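Endoglucanase (Cryptopygus antarcticus, PDB 5H4U) hydrolyses internal beta-1,4-glucosidic linkages in cellulose, lichenan and cereal beta-glucans as a secreted family 45 endoglucanase. Local coordinates at residues V47-I58 against S70-Q78; P98-C106 against K216-G224. All coordinates share one frame; numbering follows the deposited sequence.

Contact 1. Residues V47-I58 against S70-Q78; sequences VRTCKANGNTTI and SSYVCNDQQ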
loop_
_atom_site.group_PDB
_atom_site.type_symbol
_atom_site.label_atom_id
_atom_site.label_comp_id
_atom_site.label_asym_id
_atom_site.label_seq_id
_atom_site.Cartn_x
_atom_site.Cartn_y
_atom_site.Cartn_z
ATOM N N VAL A 47 -7.620 -9.781 -2.350
ATOM C CA VAL A 47 -7.283 -8.539 -3.029
ATOM C C VAL A 47 -6.851 -8.842 -4.456
ATOM O O VAL A 47 -6.059 -9.758 -4.711
ATOM C CB VAL A 47 -6.184 -7.770 -2.279
ATOM C CG1 VAL A 47 -5.844 -6.468 -3.028
ATOM C CG2 VAL A 47 -6.604 -7.483 -0.876
ATOM N N ARG A 48 -7.337 -8.028 -5.380
ATOM C CA ARG A 48 -7.083 -8.201 -6.804
ATOM C C ARG A 48 -5.598 -8.016 -7.134
ATOM O O ARG A 48 -4.956 -7.068 -6.673
ATOM C CB ARG A 48 -7.925 -7.177 -7.568
ATOM C CG ARG A 48 -7.865 -7.230 -9.056
ATOM C CD ARG A 48 -8.458 -5.962 -9.595
ATOM N NE ARG A 48 -8.189 -5.856 -11.020
ATOM C CZ ARG A 48 -7.553 -4.854 -11.624
ATOM N NH1 ARG A 48 -7.099 -3.804 -10.939
ATOM N NH2 ARG A 48 -7.372 -4.917 -12.937
ATOM N N THR A 49 -5.034 -8.934 -7.908
ATOM C CA THR A 49 -3.704 -8.726 -8.454
ATOM C C THR A 49 -3.755 -8.695 -9.977
ATOM O O THR A 49 -4.753 -9.040 -10.608
ATOM C CB THR A 49 -2.679 -9.770 -7.955
ATOM O OG1 THR A 49 -3.289 -11.053 -7.825
ATOM C CG2 THR A 49 -2.119 -9.333 -6.615
ATOM N N CYS A 50 -2.684 -8.209 -10.564
ATOM C CA CYS A 50 -2.707 -7.916 -11.975
ATOM C C CYS A 50 -1.526 -8.557 -12.676
ATOM O O CYS A 50 -0.559 -9.032 -12.058
ATOM C CB CYS A 50 -2.710 -6.396 -12.214
ATOM S SG CYS A 50 -4.288 -5.600 -11.846
ATOM N N LYS A 51 -1.606 -8.509 -13.992
ATOM C CA LYS A 51 -0.504 -8.903 -14.832
ATOM C C LYS A 51 0.546 -7.802 -14.793
ATOM O O LYS A 51 0.359 -6.748 -14.181
ATOM C CB LYS A 51 -0.995 -9.135 -16.252
ATOM C CG LYS A 51 -1.827 -10.372 -16.415
ATOM C CD LYS A 51 -1.256 -11.223 -17.540
ATOM C CE LYS A 51 -0.887 -10.352 -18.765
ATOM N NZ LYS A 51 -0.379 -11.191 -19.911
ATOM N N ALA A 52 1.659 -8.038 -15.476
ATOM C CA ALA A 52 2.754 -7.078 -15.469
ATOM C C ALA A 52 2.316 -5.677 -15.834
ATOM O O ALA A 52 2.864 -4.708 -15.315
ATOM C CB ALA A 52 3.834 -7.535 -16.443
ATOM N N ASN A 53 1.301 -5.540 -16.678
ATOM C CA ASN A 53 0.972 -4.206 -17.151
ATOM C C ASN A 53 0.341 -3.349 -16.068
ATOM O O ASN A 53 0.233 -2.135 -16.247
ATOM C CB ASN A 53 0.087 -4.293 -18.388
ATOM C CG ASN A 53 -1.241 -4.947 -18.120
ATOM O OD1 ASN A 53 -1.739 -4.949 -16.981
ATOM N ND2 ASN A 53 -1.827 -5.540 -19.162
ATOM N N GLY A 54 -0.100 -3.952 -14.968
ATOM C CA GLY A 54 -0.726 -3.208 -13.903
ATOM C C GLY A 54 -2.212 -2.986 -14.060
ATOM O O GLY A 54 -2.798 -2.321 -13.209
ATOM N N ASN A 55 -2.833 -3.466 -15.140
ATOM C CA ASN A 55 -4.257 -3.248 -15.349
ATOM C C ASN A 55 -5.098 -4.513 -15.497
ATOM O O ASN A 55 -6.217 -4.565 -14.965
ATOM C CB ASN A 55 -4.500 -2.362 -16.584
ATOM C CG ASN A 55 -3.797 -1.032 -16.511
ATOM O OD1 ASN A 55 -3.920 -0.307 -15.525
ATOM N ND2 ASN A 55 -3.061 -0.694 -17.561
ATOM N N THR A 56 -4.645 -5.528 -16.230
ATOM C CA THR A 56 -5.503 -6.676 -16.509
ATOM C C THR A 56 -5.395 -7.717 -15.393
ATOM O O THR A 56 -4.296 -8.051 -14.944
ATOM C CB THR A 56 -5.185 -7.295 -17.876
ATOM O OG1 THR A 56 -4.087 -8.213 -17.767
ATOM C CG2 THR A 56 -4.850 -6.202 -18.891
ATOM N N THR A 57 -6.543 -8.220 -14.957
ATOM C CA THR A 57 -6.603 -9.075 -13.786
ATOM C C THR A 57 -5.955 -10.432 -14.042
ATOM O O THR A 57 -6.185 -11.069 -15.071
ATOM C CB THR A 57 -8.062 -9.290 -13.380
ATOM O OG1 THR A 57 -8.722 -8.024 -13.261
ATOM C CG2 THR A 57 -8.134 -10.008 -12.039
ATOM N N ILE A 58 -5.170 -10.889 -13.085
ATOM C CA ILE A 58 -4.568 -12.207 -13.139
ATOM C C ILE A 58 -5.199 -13.048 -12.032
ATOM O O ILE A 58 -5.837 -12.523 -11.121
ATOM C CB ILE A 58 -3.034 -12.098 -13.030
ATOM C CG1 ILE A 58 -2.349 -13.296 -13.684
ATOM C CG2 ILE A 58 -2.587 -11.829 -11.589
ATOM C CD1 ILE A 58 -0.854 -13.059 -13.885
ATOM N N SER A 70 4.327 -14.267 -12.144
ATOM C CA SER A 70 3.944 -13.224 -13.082
ATOM C C SER A 70 2.832 -12.304 -12.575
ATOM O O SER A 70 2.221 -11.603 -13.380
ATOM C CB SER A 70 3.551 -13.889 -14.399
ATOM O OG SER A 70 2.479 -14.786 -14.186
ATOM N N SER A 71 2.539 -12.293 -11.283
ATOM C CA SER A 71 1.470 -11.482 -10.712
ATOM C C SER A 71 2.027 -10.284 -9.947
ATOM O O SER A 71 2.964 -10.424 -9.160
ATOM C CB SER A 71 0.620 -12.341 -9.787
ATOM O OG SER A 71 -0.200 -11.547 -8.978
ATOM N N TYR A 72 1.426 -9.109 -10.142
ATOM C CA TYR A 72 1.929 -7.864 -9.549
ATOM C C TYR A 72 0.804 -7.087 -8.879
ATOM O O TYR A 72 -0.375 -7.442 -8.986
ATOM C CB TYR A 72 2.620 -6.989 -10.604
ATOM C CG TYR A 72 3.827 -7.670 -11.198
ATOM C CD1 TYR A 72 5.082 -7.508 -10.626
ATOM C CD2 TYR A 72 3.712 -8.513 -12.277
ATOM C CE1 TYR A 72 6.178 -8.135 -11.132
ATOM C CE2 TYR A 72 4.798 -9.149 -12.789
ATOM C CZ TYR A 72 6.036 -8.952 -12.220
ATOM O OH TYR A 72 7.136 -9.591 -12.730
ATOM N N VAL A 73 1.181 -6.029 -8.153
ATOM C CA VAL A 73 0.181 -5.111 -7.609
ATOM C C VAL A 73 -0.410 -4.269 -8.737
ATOM O O VAL A 73 0.277 -3.906 -9.701
ATOM C CB VAL A 73 0.777 -4.225 -6.496
ATOM C CG1 VAL A 73 1.950 -3.443 -7.003
ATOM C CG2 VAL A 73 -0.303 -3.276 -5.928
ATOM N N CYS A 74 -1.691 -3.931 -8.603
ATOM C CA CYS A 74 -2.410 -3.248 -9.673
ATOM C C CYS A 74 -2.173 -1.739 -9.632
ATOM O O CYS A 74 -2.068 -1.137 -8.554
ATOM C CB CYS A 74 -3.904 -3.555 -9.568
ATOM S SG CYS A 74 -4.403 -5.326 -9.819
ATOM N N ASN A 75 -2.111 -1.123 -10.824
ATOM C CA ASN A 75 -1.950 0.326 -10.923
ATOM C C ASN A 75 -3.040 1.003 -10.114
ATOM O O ASN A 75 -2.840 2.083 -9.545
ATOM C CB ASN A 75 -2.027 0.765 -12.386
ATOM C CG ASN A 75 -0.839 0.299 -13.214
ATOM O OD1 ASN A 75 0.273 0.233 -12.723
ATOM N ND2 ASN A 75 -1.079 -0.024 -14.486
ATOM N N ASP A 76 -4.155 0.300 -9.978
ATOM C CA ASP A 76 -5.353 0.699 -9.275
ATOM C C ASP A 76 -5.126 0.901 -7.788
ATOM O O ASP A 76 -5.928 1.568 -7.120
ATOM C CB ASP A 76 -6.306 -0.488 -9.420
ATOM C CG ASP A 76 -7.675 -0.096 -9.735
ATOM O OD1 ASP A 76 -7.924 1.111 -9.671
ATOM O OD2 ASP A 76 -8.493 -0.994 -10.048
ATOM N N GLN A 77 -4.047 0.354 -7.252
ATOM C CA GLN A 77 -3.830 0.378 -5.822
ATOM C C GLN A 77 -2.829 1.441 -5.391
ATOM O O GLN A 77 -2.117 1.268 -4.401
ATOM C CB GLN A 77 -3.474 -1.040 -5.376
ATOM C CG GLN A 77 -4.789 -1.830 -5.177
ATOM C CD GLN A 77 -4.625 -3.334 -5.124
ATOM O OE1 GLN A 77 -3.618 -3.851 -4.648
ATOM N NE2 GLN A 77 -5.631 -4.052 -5.619
ATOM N N GLN A 78 -2.789 2.547 -6.100
ATOM C CA GLN A 78 -2.032 3.746 -5.802
ATOM C C GLN A 78 -2.806 4.665 -4.864
ATOM O O GLN A 78 -4.040 4.648 -4.846
ATOM C CB GLN A 78 -1.735 4.517 -7.064
ATOM C CG GLN A 78 -0.652 3.972 -7.889
ATOM C CD GLN A 78 -0.431 4.881 -9.053
ATOM O OE1 GLN A 78 -1.245 4.963 -9.957
ATOM N NE2 GLN A 78 0.641 5.623 -8.999
HETATM O O HOH W 1 -2.820 -5.921 -5.814
HETATM O O HOH W 2 -7.076 -3.329 -8.193
HETATM O O HOH W 3 -1.898 -13.556 -8.143
HETATM O O HOH W 4 2.372 -10.863 -16.037
#
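Cys50 and Tyr72 form a single antiparallel hydrogen-bonded pair, with Cys50 N to Tyr72 O at 2.9 Å and Tyr72 N to Cys50 O at 2.8 Å. The two segments belong to the long loop between strands 19-27 and 80-82. A disulfide, Cys50 SG to Cys74 SG, adds a covalent link next to the bridge. Both sulfurs lie over one face of the Arg48 guanidinium. CG anti to the backbone N (chi1 -177°) and an extended chain from CG to NE carry this group to the disulfide. Arg48 NH1 makes a salt bridge with Asp76 OD2 at 3.3 Å. The guanidinium and carboxylate planes stand nearly perpendicular. At the edge of the group, NE donates to Thr57 OG1, in the guanidinium plane. Asn75 meets the type I turn of Lys51 to Gly54. Asn75 N gives a bond to Gly54 O on a lone pair, 2.8 Å long. Its ND2 serves two acceptors. Asn75 ND2 meets Asn53 O on a lone pair, at 3.0 Å. Asn55 OD1 lies near the Asn75 amide plane, but ND2 approaches it from above the Asn55 carbonyl plane. With an alanine in place of Asn75, Asn53 O and Asn55 OD1 would probably lose their shared donor, and the Asn55 amide would be freer to turn. Tyr72 CD2 comes to 3.6 Å from Ala52 CA, while the tyrosine OH bonds to Ser154 OG of helix 152-156. Gln77 NE2 donates to Arg48 O at 3.3 Å, and a water also joins Arg48 O to Gln77 OE1. The loop is therefore held by a backbone bridge, a disulfide, a salt bridge and hydrogen bonds donated by side-chain amides.

Contact 2. Residues P98-C106 against K216-G224; sequences PESQTCCAC and KSQCVRTPG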
loop_
_atom_site.group_PDB
_atom_site.type_symbol
_atom_site.label_atom_id
_atom_site.label_comp_id
_atom_site.label_asym_id
_atom_site.label_seq_id
_atom_site.Cartn_x
_atom_site.Cartn_y
_atom_site.Cartn_z
ATOM N N PRO A 98 -3.256 -11.377 13.796
ATOM C CA PRO A 98 -3.068 -12.260 12.646
ATOM C C PRO A 98 -3.748 -11.705 11.397
ATOM O O PRO A 98 -4.614 -10.827 11.461
ATOM C CB PRO A 98 -3.727 -13.562 13.107
ATOM C CG PRO A 98 -4.825 -13.102 13.998
ATOM C CD PRO A 98 -4.335 -11.839 14.681
ATOM N N GLU A 99 -3.351 -12.253 10.244
ATOM C CA GLU A 99 -3.891 -11.763 8.975
ATOM C C GLU A 99 -5.405 -11.951 8.903
ATOM O O GLU A 99 -6.096 -11.184 8.222
ATOM C CB GLU A 99 -3.207 -12.446 7.777
ATOM C CG GLU A 99 -1.749 -12.016 7.568
ATOM C CD GLU A 99 -1.169 -12.328 6.167
ATOM O OE1 GLU A 99 -1.375 -13.432 5.626
ATOM O OE2 GLU A 99 -0.496 -11.437 5.594
ATOM N N SER A 100 -5.950 -12.942 9.605
ATOM C CA SER A 100 -7.393 -13.066 9.607
ATOM C C SER A 100 -8.062 -11.820 10.173
ATOM O O SER A 100 -9.203 -11.520 9.818
ATOM C CB SER A 100 -7.797 -14.307 10.392
ATOM O OG SER A 100 -7.227 -14.284 11.686
ATOM N N GLN A 101 -7.350 -11.047 10.983
ATOM C CA GLN A 101 -7.923 -9.836 11.543
ATOM C C GLN A 101 -7.545 -8.565 10.799
ATOM O O GLN A 101 -8.247 -7.562 10.943
ATOM C CB GLN A 101 -7.477 -9.684 13.001
ATOM C CG GLN A 101 -8.470 -10.121 14.048
ATOM C CD GLN A 101 -8.194 -9.407 15.339
ATOM O OE1 GLN A 101 -8.568 -8.224 15.502
ATOM N NE2 GLN A 101 -7.491 -10.092 16.266
ATOM N N THR A 102 -6.494 -8.579 9.985
ATOM C CA THR A 102 -6.025 -7.363 9.331
ATOM C C THR A 102 -6.247 -7.345 7.829
ATOM O O THR A 102 -6.412 -6.263 7.267
ATOM C CB THR A 102 -4.534 -7.131 9.610
ATOM O OG1 THR A 102 -3.770 -8.235 9.128
ATOM C CG2 THR A 102 -4.296 -6.983 11.090
ATOM N N CYS A 103 -6.269 -8.500 7.174
ATOM C CA CYS A 103 -6.355 -8.525 5.724
ATOM C C CYS A 103 -7.658 -7.910 5.233
ATOM O O CYS A 103 -8.756 -8.342 5.613
ATOM C CB CYS A 103 -6.186 -9.948 5.199
ATOM S SG CYS A 103 -4.431 -10.334 4.773
ATOM N N CYS A 104 -7.513 -6.864 4.419
ATOM C CA CYS A 104 -8.602 -6.089 3.837
ATOM C C CYS A 104 -9.397 -5.308 4.870
ATOM O O CYS A 104 -10.504 -4.859 4.583
ATOM C CB CYS A 104 -9.523 -6.979 2.999
ATOM S SG CYS A 104 -8.547 -7.896 1.815
ATOM N N ALA A 105 -8.854 -5.127 6.064
ATOM C CA ALA A 105 -9.451 -4.207 7.002
ATOM C C ALA A 105 -9.026 -2.793 6.647
ATOM O O ALA A 105 -7.938 -2.563 6.105
ATOM C CB ALA A 105 -9.038 -4.542 8.427
ATOM N N CYS A 106 -9.901 -1.845 6.931
ATOM C CA CYS A 106 -9.606 -0.443 6.694
ATOM C C CYS A 106 -9.396 0.310 7.991
ATOM O O CYS A 106 -10.071 0.070 9.001
ATOM C CB CYS A 106 -10.702 0.252 5.894
ATOM S SG CYS A 106 -10.693 -0.299 4.216
ATOM N N LYS A 216 -11.899 -0.823 -5.784
ATOM C CA LYS A 216 -10.602 -1.017 -6.412
ATOM C C LYS A 216 -10.000 -2.368 -6.041
ATOM O O LYS A 216 -9.596 -3.136 -6.922
ATOM C CB LYS A 216 -9.665 0.112 -5.999
ATOM C CG LYS A 216 -9.851 1.386 -6.776
ATOM C CD LYS A 216 -9.370 2.578 -5.993
ATOM C CE LYS A 216 -9.781 3.834 -6.693
ATOM N NZ LYS A 216 -11.236 4.047 -6.484
ATOM N N SER A 217 -9.969 -2.696 -4.744
ATOM C CA SER A 217 -9.257 -3.896 -4.307
ATOM C C SER A 217 -10.064 -5.163 -4.525
ATOM O O SER A 217 -9.483 -6.234 -4.741
ATOM C CB SER A 217 -8.904 -3.789 -2.831
ATOM O OG SER A 217 -10.077 -3.871 -2.039
ATOM N N GLN A 218 -11.390 -5.049 -4.467
ATOM C CA GLN A 218 -12.367 -6.125 -4.618
ATOM C C GLN A 218 -12.398 -7.054 -3.412
ATOM O O GLN A 218 -13.042 -8.111 -3.469
ATOM C CB GLN A 218 -12.148 -6.931 -5.902
ATOM N N CYS A 219 -11.768 -6.663 -2.301
ATOM C CA CYS A 219 -11.633 -7.490 -1.101
ATOM C C CYS A 219 -12.425 -6.856 0.034
ATOM O O CYS A 219 -12.023 -5.821 0.579
ATOM C CB CYS A 219 -10.170 -7.642 -0.724
ATOM S SG CYS A 219 -9.924 -8.796 0.630
ATOM N N VAL A 220 -13.561 -7.465 0.365
ATOM C CA VAL A 220 -14.484 -6.964 1.378
ATOM C C VAL A 220 -14.601 -7.978 2.505
ATOM O O VAL A 220 -15.001 -9.120 2.267
ATOM C CB VAL A 220 -15.864 -6.683 0.768
ATOM C CG1 VAL A 220 -16.863 -6.348 1.854
ATOM C CG2 VAL A 220 -15.760 -5.564 -0.234
ATOM N N ARG A 221 -14.277 -7.568 3.727
ATOM C CA ARG A 221 -14.422 -8.500 4.838
ATOM C C ARG A 221 -15.893 -8.860 4.999
ATOM O O ARG A 221 -16.739 -7.986 5.240
ATOM C CB ARG A 221 -13.828 -7.915 6.116
ATOM C CG ARG A 221 -12.344 -7.843 6.027
ATOM C CD ARG A 221 -11.698 -7.130 7.167
ATOM N NE ARG A 221 -11.823 -7.850 8.433
ATOM C CZ ARG A 221 -11.088 -8.902 8.773
ATOM N NH1 ARG A 221 -10.195 -9.378 7.927
ATOM N NH2 ARG A 221 -11.251 -9.484 9.947
ATOM N N THR A 222 -16.201 -10.156 4.851
ATOM C CA THR A 222 -17.611 -10.483 4.676
ATOM C C THR A 222 -18.406 -10.964 5.886
ATOM O O THR A 222 -19.642 -10.964 5.811
ATOM C CB THR A 222 -17.826 -11.511 3.582
ATOM O OG1 THR A 222 -19.213 -11.470 3.220
ATOM C CG2 THR A 222 -17.561 -12.889 4.129
ATOM N N PRO A 223 -17.807 -11.388 7.008
ATOM C CA PRO A 223 -18.670 -11.635 8.171
ATOM C C PRO A 223 -19.315 -10.364 8.628
ATOM O O PRO A 223 -20.202 -10.420 9.492
ATOM C CB PRO A 223 -17.717 -12.176 9.245
ATOM C CG PRO A 223 -16.419 -12.408 8.584
ATOM C CD PRO A 223 -16.475 -11.987 7.160
ATOM N N GLY A 224 -18.930 -9.234 8.027
ATOM C CA GLY A 224 -19.329 -7.915 8.437
ATOM C C GLY A 224 -18.077 -7.310 9.036
ATOM O O GLY A 224 -16.973 -7.798 8.778
HETATM O O HOH W 5 -13.315 -4.786 4.094
#
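Ser100 O is gripped by two nitrogens of the Arg221 guanidinium. Arg221 NH2 donates to Ser100 O at 2.9 Å and Arg221 NH1 to the same oxygen at 3.0 Å. This is an end-on fork on one carbonyl oxygen. The carbonyl belongs to the short helix 99-102, which is joined here to the C-terminal tail of the family 45 double-psi beta-barrel domain. The oxygen lies in the guanidinium plane. The two donors use it differently: NH2 comes in the carbonyl plane on a lone pair, whereas NH1 sits above that plane. Arg221 NH1 also donates to Cys103 O at 2.9 Å, just past the helix. The guanidinium thus bridges carbonyls at the end of the helix, and the bonds should fix its rotation. The carbonyls would probably stabilise its positive charge. Gln101 O lies over one face of the group. The Arg221 chain bends at its third torsion (chi3 68°), which turns the guanidinium from the tail toward these carbonyls. On the way Arg221 CD passes Ala105 CB at 3.9 Å and Cys104 O at 3.6 Å.

The second link is covalent. Cys104 and Cys219 form a disulfide with a chi3 of 92°. Cys104 lies in the type II turn of Thr102 to Ala105. Cys219 follows the end of helix 211-217, where Ser217 OG accepts from Cys219 N in an ST turn. Two more disulfides start from residues 98-106, Cys103 to Cys35 and Cys106 to Cys209. Cys219 O also accepts from Gln124 of strand 120-128, which ties the tail to the barrel. A water completes the contact: it donates to Cys104 O and accepts from Arg221 N, at 3.0 Å from that nitrogen.

In the fold
Contacts 1 and 2 follow one another along the chain and touch in space, with centres about 18 Å apart. Arg48 N of contact 1 lies 2.9 Å from Ser217 O of contact 2, a probable hydrogen bond. Beside it, Val47 packs on the Cys104-Cys219 disulfide, 3.3 Å from Val47 CG2 to Cys104 SG. Asp76, the salt-bridge partner of Arg48, also touches Lys216. The end of helix 211-217 therefore meets both contacts. Neither contact holds an inferred catalytic residue. In contact 1 the Val73 side chain lies about 6 Å from that of Asp29, the inferred nucleophile. In contact 2 Glu99 is about 11 Å, between side chains, from Asp138, the inferred proton donor.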